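Local structure of CBS domain protein (Streptococcus pneumoniae serotype 4, 7LZG) at residues Phe9-Phe20 against Leu137-His145. The protein is of unknown function, but its paired CBS domains suggest that it may sense or bind an adenosine-containing ligand. Numbering follows the deposited sequence.
Sequences FETFLLGQEETF and LKAVNALLH
Phe12 and Leu143 approach from opposite directions, the leucine branch settling over one ring face: Leu143 CD2 is 3.8 Å from the centroid of the Phe12 ring and 20° off its normal, a CH-pi contact. Phe12 reaches this position because its CG stands anti to the backbone N (chi1 166°), which carries the ring out from the helix. Gln16 CG of the same segment lies toward the rim of the opposite face. At the ring edge Phe12 CZ is 3.7 Å from Ala142 CB, which lies in the ring plane. Gln16 rests its CB 3.7 Å from Ala139 CB, where the two backbones are nearest; Phe20 presents its ring edge to the same methyl. Val140 CG1 touches two neighbouring side chains, 3.9 Å from Leu13 CD1 and 4.0 Å from Phe9 CZ. At the other end Thr19 CG2 packs 3.9 Å from Lys138 CB, while the extended lysine chain leads away. Apolar packing thus joins helix 4-14, the Gln16 N-cap position and helix 17-20 to helix 133-140 and the 3-10 segment 141-143 after it. Leu13 also touches Leu109 of helix 105-111, and Phe9 meets Phe9 and Val140 of the second subunit at the dimer interface.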
ATOM      1  N   PHE B   9     -23.002  -9.479   2.105  1.00 26.48           N
ATOM      2  CA  PHE B   9     -21.785  -8.676   2.144  1.00 27.33           C
ATOM      3  C   PHE B   9     -21.516  -8.014   0.799  1.00 27.59           C
ATOM      4  O   PHE B   9     -21.088  -6.854   0.748  1.00 27.38           O
ATOM      5  CB  PHE B   9     -20.600  -9.544   2.564  1.00 23.68           C
ATOM      6  CG  PHE B   9     -19.338  -8.770   2.800  1.00 24.24           C
ATOM      7  CD1 PHE B   9     -19.128  -8.116   4.003  1.00 30.52           C
ATOM      8  CD2 PHE B   9     -18.360  -8.696   1.823  1.00 28.98           C
ATOM      9  CE1 PHE B   9     -17.967  -7.401   4.227  1.00 32.66           C
ATOM     10  CE2 PHE B   9     -17.196  -7.983   2.040  1.00 31.54           C
ATOM     11  CZ  PHE B   9     -17.000  -7.335   3.243  1.00 34.45           C
ATOM     12  N   GLU B  10     -21.758  -8.731  -0.300  1.00 27.44           N
ATOM     13  CA  GLU B  10     -21.544  -8.144  -1.619  1.00 25.98           C
ATOM     14  C   GLU B  10     -22.551  -7.034  -1.897  1.00 25.05           C
ATOM     15  O   GLU B  10     -22.204  -6.017  -2.510  1.00 24.54           O
ATOM     16  CB  GLU B  10     -21.619  -9.223  -2.697  1.00 31.27           C
ATOM     17  CG  GLU B  10     -21.363  -8.701  -4.101  1.00 33.70           C
ATOM     18  CD  GLU B  10     -21.266  -9.807  -5.130  1.00 44.03           C
ATOM     19  OE1 GLU B  10     -21.450 -10.985  -4.759  1.00 52.79           O
ATOM     20  OE2 GLU B  10     -21.000  -9.495  -6.310  1.00 43.80           O
ATOM     21  N   THR B  11     -23.800  -7.212  -1.457  1.00 28.29           N
ATOM     22  CA  THR B  11     -24.790  -6.147  -1.592  1.00 24.78           C
ATOM     23  C   THR B  11     -24.329  -4.881  -0.884  1.00 26.92           C
ATOM     24  O   THR B  11     -24.512  -3.770  -1.396  1.00 25.80           O
ATOM     25  CB  THR B  11     -26.138  -6.600  -1.032  1.00 23.46           C
ATOM     26  OG1 THR B  11     -26.520  -7.839  -1.643  1.00 29.50           O
ATOM     27  CG2 THR B  11     -27.208  -5.556  -1.311  1.00 22.61           C
ATOM     28  N   PHE B  12     -23.722  -5.031   0.296  1.00 24.05           N
ATOM     29  CA  PHE B  12     -23.210  -3.872   1.018  1.00 23.65           C
ATOM     30  C   PHE B  12     -22.086  -3.197   0.241  1.00 25.81           C
ATOM     31  O   PHE B  12     -22.107  -1.978   0.032  1.00 29.06           O
ATOM     32  CB  PHE B  12     -22.734  -4.291   2.408  1.00 24.21           C
ATOM     33  CG  PHE B  12     -21.891  -3.257   3.093  1.00 26.10           C
ATOM     34  CD1 PHE B  12     -22.471  -2.137   3.660  1.00 29.45           C
ATOM     35  CD2 PHE B  12     -20.515  -3.403   3.162  1.00 25.15           C
ATOM     36  CE1 PHE B  12     -21.696  -1.180   4.286  1.00 31.67           C
ATOM     37  CE2 PHE B  12     -19.735  -2.451   3.785  1.00 26.80           C
ATOM     38  CZ  PHE B  12     -20.325  -1.337   4.348  1.00 30.09           C
ATOM     39  N   LEU B  13     -21.093  -3.978  -0.196  1.00 26.22           N
ATOM     40  CA  LEU B  13     -19.976  -3.410  -0.945  1.00 26.28           C
ATOM     41  C   LEU B  13     -20.436  -2.793  -2.259  1.00 29.31           C
ATOM     42  O   LEU B  13     -19.869  -1.787  -2.703  1.00 32.38           O
ATOM     43  CB  LEU B  13     -18.916  -4.481  -1.202  1.00 25.25           C
ATOM     44  CG  LEU B  13     -17.593  -4.324  -0.446  1.00 26.14           C
ATOM     45  CD1 LEU B  13     -17.820  -4.355   1.054  1.00 31.27           C
ATOM     46  CD2 LEU B  13     -16.606  -5.402  -0.863  1.00 29.10           C
ATOM     47  N   LEU B  14     -21.454  -3.377  -2.896  1.00 28.47           N
ATOM     48  CA  LEU B  14     -22.013  -2.773  -4.102  1.00 34.09           C
ATOM     49  C   LEU B  14     -22.577  -1.387  -3.821  1.00 32.31           C
ATOM     50  O   LEU B  14     -22.633  -0.543  -4.724  1.00 40.73           O
ATOM     51  CB  LEU B  14     -23.092  -3.677  -4.693  1.00 37.85           C
ATOM     52  CG  LEU B  14     -22.621  -4.891  -5.494  1.00 29.05           C
ATOM     53  CD1 LEU B  14     -23.681  -5.977  -5.480  1.00 30.45           C
ATOM     54  CD2 LEU B  14     -22.299  -4.483  -6.920  1.00 31.46           C
ATOM     55  N   GLY B  15     -23.000  -1.135  -2.587  1.00 27.72           N
ATOM     56  CA  GLY B  15     -23.418   0.181  -2.163  1.00 31.41           C
ATOM     57  C   GLY B  15     -22.295   1.111  -1.770  1.00 32.91           C
ATOM     58  O   GLY B  15     -22.557   2.211  -1.279  1.00 34.98           O
ATOM     59  N   GLN B  16     -21.041   0.701  -1.972  1.00 35.93           N
ATOM     60  CA  GLN B  16     -19.882   1.517  -1.630  1.00 38.32           C
ATOM     61  C   GLN B  16     -19.073   1.907  -2.862  1.00 45.84           C
ATOM     62  O   GLN B  16     -17.887   2.229  -2.740  1.00 43.90           O
ATOM     63  CB  GLN B  16     -18.992   0.784  -0.625  1.00 34.89           C
ATOM     64  CG  GLN B  16     -19.670   0.471   0.697  1.00 36.51           C
ATOM     65  CD  GLN B  16     -19.894   1.706   1.546  1.00 38.01           C
ATOM     66  OE1 GLN B  16     -18.964   2.472   1.804  1.00 41.41           O
ATOM     67  NE2 GLN B  16     -21.130   1.908   1.985  1.00 34.50           N
ATOM     68  N   GLU B  17     -19.694   1.887  -4.045  1.00 48.76           N
ATOM     69  CA  GLU B  17     -18.968   2.160  -5.282  1.00 42.43           C
ATOM     70  C   GLU B  17     -18.287   3.522  -5.246  1.00 48.05           C
ATOM     71  O   GLU B  17     -17.165   3.676  -5.740  1.00 49.39           O
ATOM     72  CB  GLU B  17     -19.921   2.069  -6.475  1.00 55.80           C
ATOM     73  CG  GLU B  17     -20.367   0.656  -6.817  1.00 61.45           C
ATOM     74  CD  GLU B  17     -19.506   0.020  -7.890  1.00 61.42           C
ATOM     75  OE1 GLU B  17     -18.644   0.723  -8.455  1.00 54.46           O
ATOM     76  OE2 GLU B  17     -19.697  -1.183  -8.173  1.00 60.92           O
ATOM     77  N   GLU B  18     -18.942   4.518  -4.657  1.00 55.62           N
ATOM     78  CA  GLU B  18     -18.399   5.869  -4.589  1.00 57.88           C
ATOM     79  C   GLU B  18     -17.314   6.023  -3.529  1.00 50.82           C
ATOM     80  O   GLU B  18     -16.920   7.155  -3.228  1.00 56.74           O
ATOM     81  CB  GLU B  18     -19.528   6.870  -4.332  1.00 73.75           C
ATOM     82  CG  GLU B  18     -20.552   6.934  -5.454  1.00 86.06           C
ATOM     83  CD  GLU B  18     -21.806   7.689  -5.059  1.00109.59           C
ATOM     84  OE1 GLU B  18     -22.109   7.747  -3.848  1.00112.85           O
ATOM     85  OE2 GLU B  18     -22.486   8.224  -5.958  1.00118.37           O
ATOM     86  N   THR B  19     -16.825   4.922  -2.962  1.00 48.46           N
ATOM     87  CA  THR B  19     -15.750   4.953  -1.978  1.00 44.94           C
ATOM     88  C   THR B  19     -14.493   4.255  -2.470  1.00 48.33           C
ATOM     89  O   THR B  19     -13.415   4.863  -2.479  1.00 41.11           O
ATOM     90  CB  THR B  19     -16.218   4.316  -0.659  1.00 39.73           C
ATOM     91  OG1 THR B  19     -17.272   5.103  -0.091  1.00 48.10           O
ATOM     92  CG2 THR B  19     -15.064   4.228   0.332  1.00 33.34           C
ATOM     93  N   PHE B  20     -14.597   2.990  -2.886  1.00 43.09           N
ATOM     94  CA  PHE B  20     -13.419   2.272  -3.355  1.00 33.57           C
ATOM     95  C   PHE B  20     -13.055   2.610  -4.794  1.00 33.15           C
ATOM     96  O   PHE B  20     -11.903   2.399  -5.190  1.00 34.81           O
ATOM     97  CB  PHE B  20     -13.611   0.758  -3.201  1.00 32.05           C
ATOM     98  CG  PHE B  20     -14.840   0.212  -3.884  1.00 32.00           C
ATOM     99  CD1 PHE B  20     -14.854  -0.015  -5.253  1.00 31.10           C
ATOM    100  CD2 PHE B  20     -15.966  -0.116  -3.149  1.00 32.07           C
ATOM    101  CE1 PHE B  20     -15.975  -0.528  -5.876  1.00 30.07           C
ATOM    102  CE2 PHE B  20     -17.091  -0.633  -3.768  1.00 34.30           C
ATOM    103  CZ  PHE B  20     -17.094  -0.839  -5.133  1.00 32.89           C
ATOM    104  N   LEU B 137     -10.760  -0.985   2.099  1.00 23.91           N
ATOM    105  CA  LEU B 137     -10.806  -0.965   3.557  1.00 24.30           C
ATOM    106  C   LEU B 137     -11.633   0.204   4.069  1.00 27.14           C
ATOM    107  O   LEU B 137     -12.288   0.088   5.111  1.00 29.59           O
ATOM    108  CB  LEU B 137      -9.394  -0.912   4.134  1.00 23.76           C
ATOM    109  CG  LEU B 137      -8.785  -2.282   4.425  1.00 21.57           C
ATOM    110  CD1 LEU B 137      -7.547  -2.128   5.269  1.00 30.52           C
ATOM    111  CD2 LEU B 137      -9.793  -3.168   5.129  1.00 30.60           C
ATOM    112  N   LYS B 138     -11.622   1.332   3.355  1.00 27.50           N
ATOM    113  CA  LYS B 138     -12.512   2.430   3.715  1.00 28.23           C
ATOM    114  C   LYS B 138     -13.970   2.020   3.567  1.00 27.68           C
ATOM    115  O   LYS B 138     -14.826   2.443   4.351  1.00 31.67           O
ATOM    116  CB  LYS B 138     -12.214   3.662   2.861  1.00 30.66           C
ATOM    117  CG  LYS B 138     -11.025   4.483   3.331  1.00 42.23           C
ATOM    118  CD  LYS B 138     -11.001   5.847   2.655  1.00 55.89           C
ATOM    119  CE  LYS B 138      -9.883   6.718   3.205  1.00 76.89           C
ATOM    120  NZ  LYS B 138      -9.903   8.085   2.615  1.00 81.93           N
ATOM    121  N   ALA B 139     -14.269   1.183   2.569  1.00 27.55           N
ATOM    122  CA  ALA B 139     -15.643   0.751   2.349  1.00 27.93           C
ATOM    123  C   ALA B 139     -16.124  -0.143   3.483  1.00 26.04           C
ATOM    124  O   ALA B 139     -17.220   0.055   4.019  1.00 26.72           O
ATOM    125  CB  ALA B 139     -15.761   0.032   1.006  1.00 26.56           C
ATOM    126  N   VAL B 140     -15.317  -1.136   3.865  1.00 24.44           N
ATOM    127  CA  VAL B 140     -15.698  -2.023   4.959  1.00 25.49           C
ATOM    128  C   VAL B 140     -15.588  -1.350   6.316  1.00 32.30           C
ATOM    129  O   VAL B 140     -16.142  -1.862   7.296  1.00 35.65           O
ATOM    130  CB  VAL B 140     -14.851  -3.311   4.946  1.00 22.41           C
ATOM    131  CG1 VAL B 140     -14.918  -3.975   3.580  1.00 20.67           C
ATOM    132  CG2 VAL B 140     -13.417  -3.013   5.339  1.00 28.34           C
ATOM    133  N   ASN B 141     -14.889  -0.216   6.404  1.00 30.41           N
ATOM    134  CA  ASN B 141     -14.874   0.546   7.646  1.00 28.24           C
ATOM    135  C   ASN B 141     -16.195   1.256   7.909  1.00 32.44           C
ATOM    136  O   ASN B 141     -16.384   1.789   9.007  1.00 39.18           O
ATOM    137  CB  ASN B 141     -13.729   1.557   7.635  1.00 31.91           C
ATOM    138  CG  ASN B 141     -12.451   0.990   8.222  1.00 37.38           C
ATOM    139  OD1 ASN B 141     -12.156   1.189   9.400  1.00 45.65           O
ATOM    140  ND2 ASN B 141     -11.690   0.270   7.406  1.00 38.53           N
ATOM    141  N   ALA B 142     -17.106   1.279   6.933  1.00 27.77           N
ATOM    142  CA  ALA B 142     -18.461   1.745   7.191  1.00 33.28           C
ATOM    143  C   ALA B 142     -19.211   0.811   8.131  1.00 36.83           C
ATOM    144  O   ALA B 142     -20.227   1.216   8.708  1.00 41.88           O
ATOM    145  CB  ALA B 142     -19.230   1.897   5.878  1.00 30.20           C
ATOM    146  N   LEU B 143     -18.738  -0.424   8.288  1.00 37.48           N
ATOM    147  CA  LEU B 143     -19.289  -1.366   9.251  1.00 37.10           C
ATOM    148  C   LEU B 143     -18.618  -1.275  10.614  1.00 43.98           C
ATOM    149  O   LEU B 143     -19.066  -1.942  11.551  1.00 48.74           O
ATOM    150  CB  LEU B 143     -19.156  -2.800   8.725  1.00 35.93           C
ATOM    151  CG  LEU B 143     -19.813  -3.142   7.387  1.00 25.17           C
ATOM    152  CD1 LEU B 143     -19.486  -4.571   6.977  1.00 19.95           C
ATOM    153  CD2 LEU B 143     -21.315  -2.937   7.460  1.00 36.83           C
ATOM    154  N   LEU B 144     -17.567  -0.461  10.746  1.00 46.42           N
ATOM    155  CA  LEU B 144     -16.773  -0.454  11.970  1.00 44.37           C
ATOM    156  C   LEU B 144     -17.533   0.144  13.146  1.00 45.07           C
ATOM    157  O   LEU B 144     -17.293  -0.244  14.296  1.00 45.09           O
ATOM    158  CB  LEU B 144     -15.471   0.316  11.745  1.00 44.42           C
ATOM    159  CG  LEU B 144     -14.379   0.111  12.796  1.00 50.52           C
ATOM    160  CD1 LEU B 144     -13.674  -1.218  12.572  1.00 46.67           C
ATOM    161  CD2 LEU B 144     -13.389   1.267  12.791  1.00 49.12           C
ATOM    162  N   HIS B 145     -18.440   1.090  12.892  1.00 46.78           N
ATOM    163  CA  HIS B 145     -19.195   1.682  13.990  1.00 46.40           C
ATOM    164  C   HIS B 145     -20.152   0.676  14.614  1.00 48.20           C
ATOM    165  O   HIS B 145     -20.484   0.791  15.799  1.00 57.70           O
ATOM    166  CB  HIS B 145     -19.952   2.920  13.508  1.00 55.93           C
ATOM    167  CG  HIS B 145     -21.105   2.614  12.603  1.00 58.23           C
ATOM    168  ND1 HIS B 145     -22.384   2.407  13.072  1.00 62.08           N
ATOM    169  CD2 HIS B 145     -21.172   2.485  11.258  1.00 57.32           C
ATOM    170  CE1 HIS B 145     -23.189   2.162  12.055  1.00 60.91           C
ATOM    171  NE2 HIS B 145     -22.479   2.201  10.942  1.00 54.58           N
TER